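Putative methyl-accepting chemotaxis signal transduction protein (Campylobacter jejuni, PDB 6W3P) probably senses amino-acid-like chemical signals through its extracytoplasmic Cache-type (PDC) domain, here bound to beta-methylnorleucine, and relays them to the chemotaxis machinery. Local coordinates at residues I76-V81 with L157-P162; K137-T142 with I161-L166. All coordinates share one frame; numbering follows the deposited sequence. Where two conformers were deposited one is given.

Interaction 1: I76-V81 with L157-P162. With SKJ (beta-methylnorleucine), chain C.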
loop_
_atom_site.group_PDB
_atom_site.type_symbol
_atom_site.label_atom_id
_atom_site.label_comp_id
_atom_site.label_asym_id
_atom_site.label_seq_id
_atom_site.Cartn_x
_atom_site.Cartn_y
_atom_site.Cartn_z
ATOM N N ILE A 76 -12.956 1.164 10.232
ATOM C CA ILE A 76 -12.069 0.293 9.441
ATOM C C ILE A 76 -10.937 -0.311 10.249
ATOM O O ILE A 76 -10.070 -1.007 9.702
ATOM C CB ILE A 76 -11.506 1.007 8.211
ATOM C CG1 ILE A 76 -10.582 2.175 8.607
ATOM C CG2 ILE A 76 -12.664 1.491 7.374
ATOM C CD1 ILE A 76 -9.701 2.634 7.477
ATOM N N ASN A 77 -10.927 0.005 11.540
ATOM C CA ASN A 77 -9.827 -0.438 12.424
ATOM C C ASN A 77 -8.473 0.085 11.911
ATOM O O ASN A 77 -7.482 -0.630 11.912
ATOM C CB ASN A 77 -9.816 -1.956 12.558
ATOM C CG ASN A 77 -8.903 -2.405 13.658
ATOM O OD1 ASN A 77 -8.785 -1.736 14.693
ATOM N ND2 ASN A 77 -8.304 -3.583 13.473
ATOM N N ALA A 78 -8.411 1.375 11.592
ATOM C CA ALA A 78 -7.124 2.025 11.290
ATOM C C ALA A 78 -6.298 2.155 12.578
ATOM O O ALA A 78 -6.832 2.151 13.691
ATOM C CB ALA A 78 -7.335 3.376 10.649
ATOM N N LEU A 79 -4.992 2.302 12.425
ATOM C CA LEU A 79 -4.112 2.495 13.580
ATOM C C LEU A 79 -4.201 3.923 14.104
ATOM O O LEU A 79 -4.391 4.148 15.303
ATOM C CB LEU A 79 -2.667 2.199 13.205
ATOM C CG LEU A 79 -2.354 0.714 13.116
ATOM C CD1 LEU A 79 -0.948 0.501 12.566
ATOM C CD2 LEU A 79 -2.546 0.043 14.473
ATOM N N ASN A 80 -4.080 4.883 13.184
ATOM C CA ASN A 80 -4.113 6.307 13.553
ATOM C C ASN A 80 -4.931 7.004 12.489
ATOM O O ASN A 80 -4.743 6.730 11.302
ATOM C CB ASN A 80 -2.712 6.960 13.534
ATOM C CG ASN A 80 -1.747 6.376 14.523
ATOM O OD1 ASN A 80 -1.965 6.418 15.741
ATOM N ND2 ASN A 80 -0.599 5.937 13.998
ATOM N N VAL A 81 -5.653 8.015 12.906
ATOM C CA VAL A 81 -6.385 8.910 11.979
ATOM C C VAL A 81 -6.233 10.311 12.599
ATOM O O VAL A 81 -6.495 10.492 13.810
ATOM C CB VAL A 81 -7.870 8.527 11.852
ATOM C CG1 VAL A 81 -8.615 9.499 10.993
ATOM C CG2 VAL A 81 -8.033 7.130 11.296
ATOM N N LEU A 157 -5.101 15.779 6.462
ATOM C CA LEU A 157 -5.650 14.549 7.050
ATOM C C LEU A 157 -4.667 13.417 6.773
ATOM O O LEU A 157 -4.126 13.317 5.668
ATOM C CB LEU A 157 -6.953 14.215 6.341
ATOM C CG LEU A 157 -7.665 12.945 6.694
ATOM C CD1 LEU A 157 -8.152 12.952 8.120
ATOM C CD2 LEU A 157 -8.821 12.730 5.705
ATOM N N GLY A 158 -4.496 12.556 7.761
ATOM C CA GLY A 158 -3.712 11.332 7.557
ATOM C C GLY A 158 -4.425 10.146 8.152
ATOM O O GLY A 158 -5.104 10.224 9.196
ATOM N N VAL A 159 -4.237 9.020 7.469
ATOM C CA VAL A 159 -4.809 7.744 7.875
ATOM C C VAL A 159 -3.717 6.679 7.756
ATOM O O VAL A 159 -3.119 6.528 6.676
ATOM C CB VAL A 159 -5.986 7.354 6.956
ATOM C CG1 VAL A 159 -6.469 5.957 7.273
ATOM C CG2 VAL A 159 -7.105 8.372 7.004
ATOM N N ASP A 160 -3.400 6.033 8.878
ATOM C CA ASP A 160 -2.339 5.032 8.897
ATOM C C ASP A 160 -2.953 3.630 8.978
ATOM O O ASP A 160 -3.708 3.308 9.908
ATOM C CB ASP A 160 -1.460 5.195 10.145
ATOM C CG ASP A 160 -0.669 6.474 10.199
ATOM O OD1 ASP A 160 -0.592 7.185 9.187
ATOM O OD2 ASP A 160 -0.124 6.735 11.315
ATOM N N ILE A 161 -2.619 2.806 8.006
ATOM C CA ILE A 161 -3.090 1.437 7.937
ATOM C C ILE A 161 -1.842 0.536 8.066
ATOM O O ILE A 161 -0.829 0.775 7.404
ATOM C CB ILE A 161 -3.776 1.138 6.589
ATOM C CG1 ILE A 161 -4.922 2.137 6.296
ATOM C CG2 ILE A 161 -4.242 -0.320 6.498
ATOM C CD1 ILE A 161 -6.011 2.131 7.327
ATOM N N PRO A 162 -1.889 -0.513 8.925
ATOM C CA PRO A 162 -0.715 -1.393 9.066
ATOM C C PRO A 162 -0.330 -2.002 7.731
ATOM O O PRO A 162 -1.189 -2.519 7.004
ATOM C CB PRO A 162 -1.205 -2.472 10.016
ATOM C CG PRO A 162 -2.336 -1.896 10.756
ATOM C CD PRO A 162 -2.978 -0.908 9.827
HETATM N N SKJ C . 2.299 7.980 11.324
HETATM C CA SKJ C . 2.383 9.435 11.442
HETATM C C SKJ C . 3.864 9.753 11.595
HETATM O O SKJ C . 4.673 8.881 11.984
HETATM C CB SKJ C . 1.497 10.000 12.571
HETATM C CG1 SKJ C . 1.269 11.527 12.521
HETATM C CG2 SKJ C . 1.996 9.552 13.930
HETATM O OXT SKJ C . 4.240 10.929 11.372
HETATM C CAA SKJ C . 1.454 9.176 16.356
HETATM C CAB SKJ C . 0.910 9.681 15.008
#
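Asn80 and Asp160 each turn CG beside their own backbone N and anti to the carbonyl carbon (chi1 -63° and -66°), which swings amide and carboxylate out from the same face of two neighbouring antiparallel strands. The side chains then meet with their planes 83° apart. Asn80 ND2 gives a hydrogen to the anti side of Asp160 OD2 at 2.8 Å, close to both the amide and the carboxylate plane. The same Asp160 OD2 accepts from the amino nitrogen N of beta-methylnorleucine at 2.7 Å, while Asp160 OD1 is held by Thr142 and Tyr82. Aspartate suits a buried site that must receive an amino group, and its two oxygens are kept from turning by these four bonds. Asparagine, uncharged, can donate to Asp160 and also to Asp133, which also hydrogen-bonds the bound amino acid; it thus acts as a second-shell residue.

Backbone bonds join the same strands. Asp160 N bonds to Asn80 O at 2.9 Å, and Leu79 N reaches Asp160 O at 3.0 Å. Just before strand 80-84 begins, CG and CD1 of Leu79 lie against CG and CD of the Pro162 ring in one of the two conformers of Leu79, a contact doubtful in detail. Ala78 CB, small enough to sit beside the backbone, lies 3.8 Å from Ile161 CD1. On the other sheet face Val81 and Val159, beta-branched residues fitting an extended chain, form a non-hydrogen-bonded pair. That face packs on helix 4-49, with helix 58-76 adding Leu69 and Arg73 against Val81, and strand 139-149 borders strand 152-162 along its far edge.

Interaction 2: K137-T142 with I161-L166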
loop_
_atom_site.group_PDB
_atom_site.type_symbol
_atom_site.label_atom_id
_atom_site.label_comp_id
_atom_site.label_asym_id
_atom_site.label_seq_id
_atom_site.Cartn_x
_atom_site.Cartn_y
_atom_site.Cartn_z
ATOM N N LYS A 137 5.110 2.305 16.754
ATOM C CA LYS A 137 6.175 1.365 16.401
ATOM C C LYS A 137 5.566 0.153 15.738
ATOM O O LYS A 137 5.816 -0.980 16.128
ATOM C CB LYS A 137 6.999 0.990 17.639
ATOM C CG LYS A 137 7.701 2.192 18.292
ATOM C CD LYS A 137 8.434 3.081 17.283
ATOM C CE LYS A 137 9.022 4.345 17.926
ATOM N NZ LYS A 137 9.971 4.037 19.035
ATOM N N GLN A 138 4.690 0.428 14.772
ATOM C CA GLN A 138 4.347 -0.548 13.747
ATOM C C GLN A 138 4.606 0.033 12.359
ATOM O O GLN A 138 4.469 1.246 12.132
ATOM C CB GLN A 138 2.879 -0.952 13.844
ATOM C CG GLN A 138 2.450 -1.512 15.185
ATOM C CD GLN A 138 0.989 -1.935 15.191
ATOM O OE1 GLN A 138 0.462 -2.422 14.185
ATOM N NE2 GLN A 138 0.334 -1.775 16.338
ATOM N N TYR A 139 4.884 -0.830 11.395
ATOM C CA TYR A 139 4.969 -0.373 10.016
ATOM C C TYR A 139 3.614 -0.050 9.446
ATOM O O TYR A 139 2.631 -0.811 9.631
ATOM C CB TYR A 139 5.634 -1.401 9.126
ATOM C CG TYR A 139 7.150 -1.363 9.314
ATOM C CD1 TYR A 139 7.937 -0.503 8.535
ATOM C CD2 TYR A 139 7.803 -2.229 10.179
ATOM C CE1 TYR A 139 9.285 -0.382 8.740
ATOM C CE2 TYR A 139 9.175 -2.141 10.363
ATOM C CZ TYR A 139 9.895 -1.184 9.662
ATOM O OH TYR A 139 11.246 -1.092 9.821
ATOM N N VAL A 140 3.536 1.140 8.837
ATOM C CA VAL A 140 2.264 1.635 8.304
ATOM C C VAL A 140 2.419 2.143 6.894
ATOM O O VAL A 140 3.493 2.551 6.485
ATOM C CB VAL A 140 1.660 2.750 9.183
ATOM C CG1 VAL A 140 1.347 2.234 10.580
ATOM C CG2 VAL A 140 2.542 4.001 9.219
ATOM N N ILE A 141 1.294 2.180 6.179
ATOM C CA ILE A 141 1.143 2.947 4.959
ATOM C C ILE A 141 0.184 4.078 5.297
ATOM O O ILE A 141 -0.859 3.837 5.943
ATOM C CB ILE A 141 0.562 2.088 3.801
ATOM C CG1 ILE A 141 1.531 0.946 3.471
ATOM C CG2 ILE A 141 0.233 2.944 2.584
ATOM C CD1 ILE A 141 0.895 -0.188 2.690
ATOM N N THR A 142 0.621 5.298 4.970
ATOM C CA THR A 142 -0.184 6.487 5.275
ATOM C C THR A 142 -0.799 7.032 3.991
ATOM O O THR A 142 -0.149 7.147 2.970
ATOM C CB THR A 142 0.679 7.556 5.957
ATOM O OG1 THR A 142 1.133 7.037 7.191
ATOM C CG2 THR A 142 -0.082 8.871 6.149
ATOM N N ILE A 161 -2.619 2.806 8.006
ATOM C CA ILE A 161 -3.090 1.437 7.937
ATOM C C ILE A 161 -1.842 0.536 8.066
ATOM O O ILE A 161 -0.829 0.775 7.404
ATOM C CB ILE A 161 -3.776 1.138 6.589
ATOM C CG1 ILE A 161 -4.922 2.137 6.296
ATOM C CG2 ILE A 161 -4.242 -0.320 6.498
ATOM C CD1 ILE A 161 -6.011 2.131 7.327
ATOM N N PRO A 162 -1.889 -0.513 8.925
ATOM C CA PRO A 162 -0.715 -1.393 9.066
ATOM C C PRO A 162 -0.330 -2.002 7.731
ATOM O O PRO A 162 -1.189 -2.519 7.004
ATOM C CB PRO A 162 -1.205 -2.472 10.016
ATOM C CG PRO A 162 -2.336 -1.896 10.756
ATOM C CD PRO A 162 -2.978 -0.908 9.827
ATOM N N SER A 163 0.926 -1.900 7.350
ATOM C CA SER A 163 1.382 -2.561 6.128
ATOM C C SER A 163 1.222 -4.067 6.186
ATOM O O SER A 163 0.953 -4.672 5.141
ATOM C CB SER A 163 2.803 -2.207 5.793
ATOM O OG SER A 163 3.578 -2.558 6.871
ATOM N N GLU A 164 1.154 -4.621 7.390
ATOM C CA GLU A 164 0.857 -6.041 7.537
ATOM C C GLU A 164 -0.484 -6.438 6.940
ATOM O O GLU A 164 -0.668 -7.573 6.514
ATOM C CB GLU A 164 0.911 -6.471 9.014
ATOM C CG GLU A 164 0.593 -7.916 9.336
ATOM C CD GLU A 164 0.700 -8.215 10.826
ATOM O OE1 GLU A 164 1.017 -7.288 11.613
ATOM O OE2 GLU A 164 0.531 -9.396 11.220
ATOM N N ASP A 165 -1.435 -5.495 6.883
ATOM C CA ASP A 165 -2.742 -5.832 6.342
ATOM C C ASP A 165 -2.605 -6.190 4.853
ATOM O O ASP A 165 -3.232 -7.151 4.375
ATOM C CB ASP A 165 -3.745 -4.697 6.547
ATOM C CG ASP A 165 -4.143 -4.491 7.990
ATOM O OD1 ASP A 165 -3.821 -5.359 8.852
ATOM O OD2 ASP A 165 -4.906 -3.518 8.213
ATOM N N LEU A 166 -1.807 -5.432 4.114
ATOM C CA LEU A 166 -1.607 -5.733 2.693
ATOM C C LEU A 166 -0.781 -7.025 2.583
ATOM O O LEU A 166 -1.029 -7.860 1.709
ATOM C CB LEU A 166 -0.929 -4.557 2.005
ATOM C CG LEU A 166 -0.534 -4.776 0.578
ATOM C CD1 LEU A 166 -1.727 -5.211 -0.264
ATOM C CD2 LEU A 166 0.110 -3.533 -0.012
#
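Ile141 and Ile161 form an antiparallel hydrogen-bonded pair near the open end of a beta hairpin, strands 139-149 and 152-162, within the Cache-type sensor sheet. Two backbone bonds join them: Ile141 N to Ile161 O at 2.8 Å and Ile161 N to Ile141 O at 2.9 Å.

The side chain of Ile141 then carries the contact past the end of the partner strand. Ile141 CB passes 4.1 Å from Ile161 O. Ile141 CG1, turned beside the backbone N and anti to the carbonyl carbon (chi1 -62°), comes to 4.1 Å from Ser163 CB, and Ile141 CD1, where the chain extends further, stays near that same carbon and approaches Leu166 CD2 at 4.4 Å. A long, branched residue suits this place, since it spans from strand to helix 163-172 and also meets Phe32 of helix 4-49 and Tyr236.

Pro162 faces Val140 as a non-hydrogen-bonded pair, so its lack of an N-H costs this ladder nothing. Just beyond it the chain turns into the helix, and serine, compact and polar, fits beside the backbone of Tyr139. Ser163 N bonds to Tyr139 O at 3.0 Å, approaching from above the carbonyl plane, 42° out of it. With OG placed between its backbone N and carbonyl carbon (chi1 57°), Ser163 brings OG to 3.3 Å from Tyr139 CB.

In the fold
From the N terminus, the long helix 4-49 and helix 58-76 come first, and the turn that follows leads into 76-81. Interaction 1 joins this segment to 157-162, closing a loop of 75 intervening residues that holds most of the sensor sheet. Interaction 2 begins inside that loop, at 137-142, and closes a shorter one of 18 residues, the hairpin, on 161-166. It is therefore almost nested in the first, overrunning it by four residues into helix 163-172. The two contacts share Ile161 and Pro162 and take opposite edges of strand 152-162, so strand 80-84, the hairpin and the next helix are tied together.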